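Local coordinates for pyroglutamyl-peptidase I (Fervidobacterium islandicum, PDB 6LTQ), which probably removes the N-terminal pyroglutamyl residue from peptides and proteins as a cysteine peptidase, at residues R91-A96 / A176-L181. Residues are numbered along the deposited sequence; the frame is centred on the assembly and turned at random.
Sequences RLERVA and ALFVHL
OE2 of E93 is gripped by two donors: ND1 of H180 at 2.7 Å, from across the contact, and NE of R91 at 2.6 Å, from two residues earlier on its own strand. The setting is an antiparallel pairing of strands 90-97 and 175-181 inside the central mixed sheet of the pyroglutamyl peptidase fold. H180 gives an almost straight bond (N-H...O 172°), with OE2 lying in the imidazole plane, and uses the anti side of the carboxylate; R91 NE arrives on the syn side, from the opposite face of the carboxylate plane, as part of a salt bridge. Carboxylate and imidazole stand nearly perpendicular, 86° apart. E93 gets there by folding back at chi2 (-70°), which turns its carboxylate along the strand toward R91 and H180. With OE1 bonded to S148 OG, both oxygens are fixed, and an alanine in place of E93 would probably leave the R91 guanidinium without its countercharge and the H180 ring freer to turn. H180 NE2 bonds to the cysteinesulfonic acid at position 156, so the cluster links E93 through the imidazole to the oxidised cysteine. This chain of contacts is consistent with the Cys-His-Glu active site of the family.

Backbone bonds set the register beneath the cluster: R91 and H180 form a hydrogen-bonded pair, with R91 N to H180 O at 3.0 Å and H180 N to R91 O at 2.8 Å. On the other face of the sheet L92 and V179, a non-hydrogen-bonded pair, run alongside each other, under the helix 131-140 residues that L92 touches, and CD2 of L92 meets CG2 of V179 at 3.9 Å. On the face that carries R91, E93 and H180, CE1 of F178 stands 3.4 Å above the imidazole plane of H180, displaced from the ring centre.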
loop_
_atom_site.group_PDB
_atom_site.type_symbol
_atom_site.label_atom_id
_atom_site.label_comp_id
_atom_site.label_asym_id
_atom_site.label_seq_id
_atom_site.Cartn_x
_atom_site.Cartn_y
_atom_site.Cartn_z
ATOM N N ARG D 91 7.634 -9.092 -11.779
ATOM C CA ARG D 91 6.481 -8.404 -12.352
ATOM C C ARG D 91 6.503 -8.571 -13.875
ATOM O O ARG D 91 7.209 -7.847 -14.590
ATOM C CB ARG D 91 6.488 -6.944 -11.923
ATOM C CG ARG D 91 5.379 -6.105 -12.502
ATOM C CD ARG D 91 5.341 -4.751 -11.818
ATOM N NE ARG D 91 4.872 -3.696 -12.710
ATOM C CZ ARG D 91 4.631 -2.450 -12.316
ATOM N NH1 ARG D 91 4.222 -1.546 -13.201
ATOM N NH2 ARG D 91 4.787 -2.112 -11.032
ATOM N N LEU D 92 5.725 -9.528 -14.354
ATOM C CA LEU D 92 5.678 -9.859 -15.771
ATOM C C LEU D 92 4.705 -8.922 -16.473
ATOM O O LEU D 92 3.508 -8.895 -16.151
ATOM C CB LEU D 92 5.256 -11.318 -15.946
ATOM C CG LEU D 92 6.099 -12.230 -15.056
ATOM C CD1 LEU D 92 5.397 -13.533 -14.836
ATOM C CD2 LEU D 92 7.491 -12.480 -15.677
ATOM N N GLU D 93 5.213 -8.159 -17.436
ATOM C CA GLU D 93 4.432 -7.111 -18.085
ATOM C C GLU D 93 3.765 -7.638 -19.350
ATOM O O GLU D 93 4.437 -8.120 -20.270
ATOM C CB GLU D 93 5.326 -5.915 -18.403
ATOM C CG GLU D 93 5.928 -5.263 -17.163
ATOM C CD GLU D 93 4.907 -4.512 -16.303
ATOM O OE1 GLU D 93 3.699 -4.476 -16.653
ATOM O OE2 GLU D 93 5.334 -3.912 -15.288
ATOM N N ARG D 94 2.442 -7.516 -19.414
ATOM C CA ARG D 94 1.710 -8.033 -20.553
ATOM C C ARG D 94 1.453 -6.992 -21.626
ATOM O O ARG D 94 1.168 -7.372 -22.772
ATOM C CB ARG D 94 0.366 -8.616 -20.083
ATOM C CG ARG D 94 -0.318 -9.503 -21.094
ATOM C CD ARG D 94 -1.427 -10.300 -20.484
ATOM N NE ARG D 94 -1.884 -11.354 -21.392
ATOM C CZ ARG D 94 -2.763 -12.296 -21.070
ATOM N NH1 ARG D 94 -3.300 -12.331 -19.855
ATOM N NH2 ARG D 94 -3.096 -13.220 -21.969
ATOM N N VAL D 95 1.495 -5.702 -21.284
ATOM C CA VAL D 95 0.995 -4.632 -22.151
ATOM C C VAL D 95 2.075 -3.580 -22.334
ATOM O O VAL D 95 2.642 -3.092 -21.347
ATOM C CB VAL D 95 -0.263 -3.958 -21.565
ATOM C CG1 VAL D 95 -0.687 -2.759 -22.427
ATOM C CG2 VAL D 95 -1.388 -4.953 -21.428
ATOM N N ALA D 96 2.322 -3.187 -23.591
ATOM C CA ALA D 96 3.170 -2.043 -23.905
ATOM C C ALA D 96 2.335 -1.029 -24.666
ATOM O O ALA D 96 1.647 -1.391 -25.620
ATOM C CB ALA D 96 4.396 -2.469 -24.738
ATOM N N ALA D 176 8.493 -10.901 -27.691
ATOM C CA ALA D 176 9.116 -10.049 -26.705
ATOM C C ALA D 176 8.331 -10.158 -25.408
ATOM O O ALA D 176 7.105 -10.319 -25.428
ATOM C CB ALA D 176 9.172 -8.608 -27.179
ATOM N N LEU D 177 9.067 -10.127 -24.296
ATOM C CA LEU D 177 8.496 -10.099 -22.952
ATOM C C LEU D 177 9.307 -9.116 -22.116
ATOM O O LEU D 177 10.540 -9.068 -22.225
ATOM C CB LEU D 177 8.503 -11.502 -22.314
ATOM C CG LEU D 177 7.993 -11.662 -20.869
ATOM C CD1 LEU D 177 6.498 -11.287 -20.733
ATOM C CD2 LEU D 177 8.230 -13.064 -20.363
ATOM N N PHE D 178 8.626 -8.314 -21.291
ATOM C CA PHE D 178 9.306 -7.408 -20.373
ATOM C C PHE D 178 9.089 -7.895 -18.945
ATOM O O PHE D 178 7.961 -8.220 -18.562
ATOM C CB PHE D 178 8.826 -5.962 -20.517
ATOM C CG PHE D 178 9.764 -4.984 -19.895
ATOM C CD1 PHE D 178 9.828 -4.841 -18.507
ATOM C CD2 PHE D 178 10.649 -4.263 -20.676
ATOM C CE1 PHE D 178 10.744 -3.983 -17.919
ATOM C CE2 PHE D 178 11.559 -3.403 -20.094
ATOM C CZ PHE D 178 11.613 -3.265 -18.719
ATOM N N VAL D 179 10.164 -7.957 -18.167
ATOM C CA VAL D 179 10.118 -8.416 -16.774
ATOM C C VAL D 179 10.600 -7.261 -15.906
ATOM O O VAL D 179 11.751 -6.820 -16.032
ATOM C CB VAL D 179 10.960 -9.679 -16.547
ATOM C CG1 VAL D 179 10.827 -10.140 -15.088
ATOM C CG2 VAL D 179 10.510 -10.800 -17.483
ATOM N N HIS D 180 9.686 -6.674 -15.136
ATOM C CA HIS D 180 10.050 -5.711 -14.116
ATOM C C HIS D 180 10.512 -6.404 -12.844
ATOM O O HIS D 180 9.994 -7.454 -12.455
ATOM C CB HIS D 180 8.886 -4.771 -13.815
ATOM C CG HIS D 180 8.948 -3.484 -14.580
ATOM N ND1 HIS D 180 7.867 -2.964 -15.255
ATOM C CD2 HIS D 180 9.978 -2.628 -14.807
ATOM C CE1 HIS D 180 8.211 -1.825 -15.832
ATOM N NE2 HIS D 180 9.490 -1.602 -15.586
ATOM N N LEU D 181 11.460 -5.759 -12.160
ATOM C CA LEU D 181 12.182 -6.339 -11.044
ATOM C C LEU D 181 12.102 -5.448 -9.807
ATOM O O LEU D 181 12.166 -4.209 -9.917
ATOM C CB LEU D 181 13.672 -6.543 -11.398
ATOM C CG LEU D 181 13.937 -7.377 -12.643
ATOM C CD1 LEU D 181 15.407 -7.143 -13.094
ATOM C CD2 LEU D 181 13.658 -8.849 -12.358
#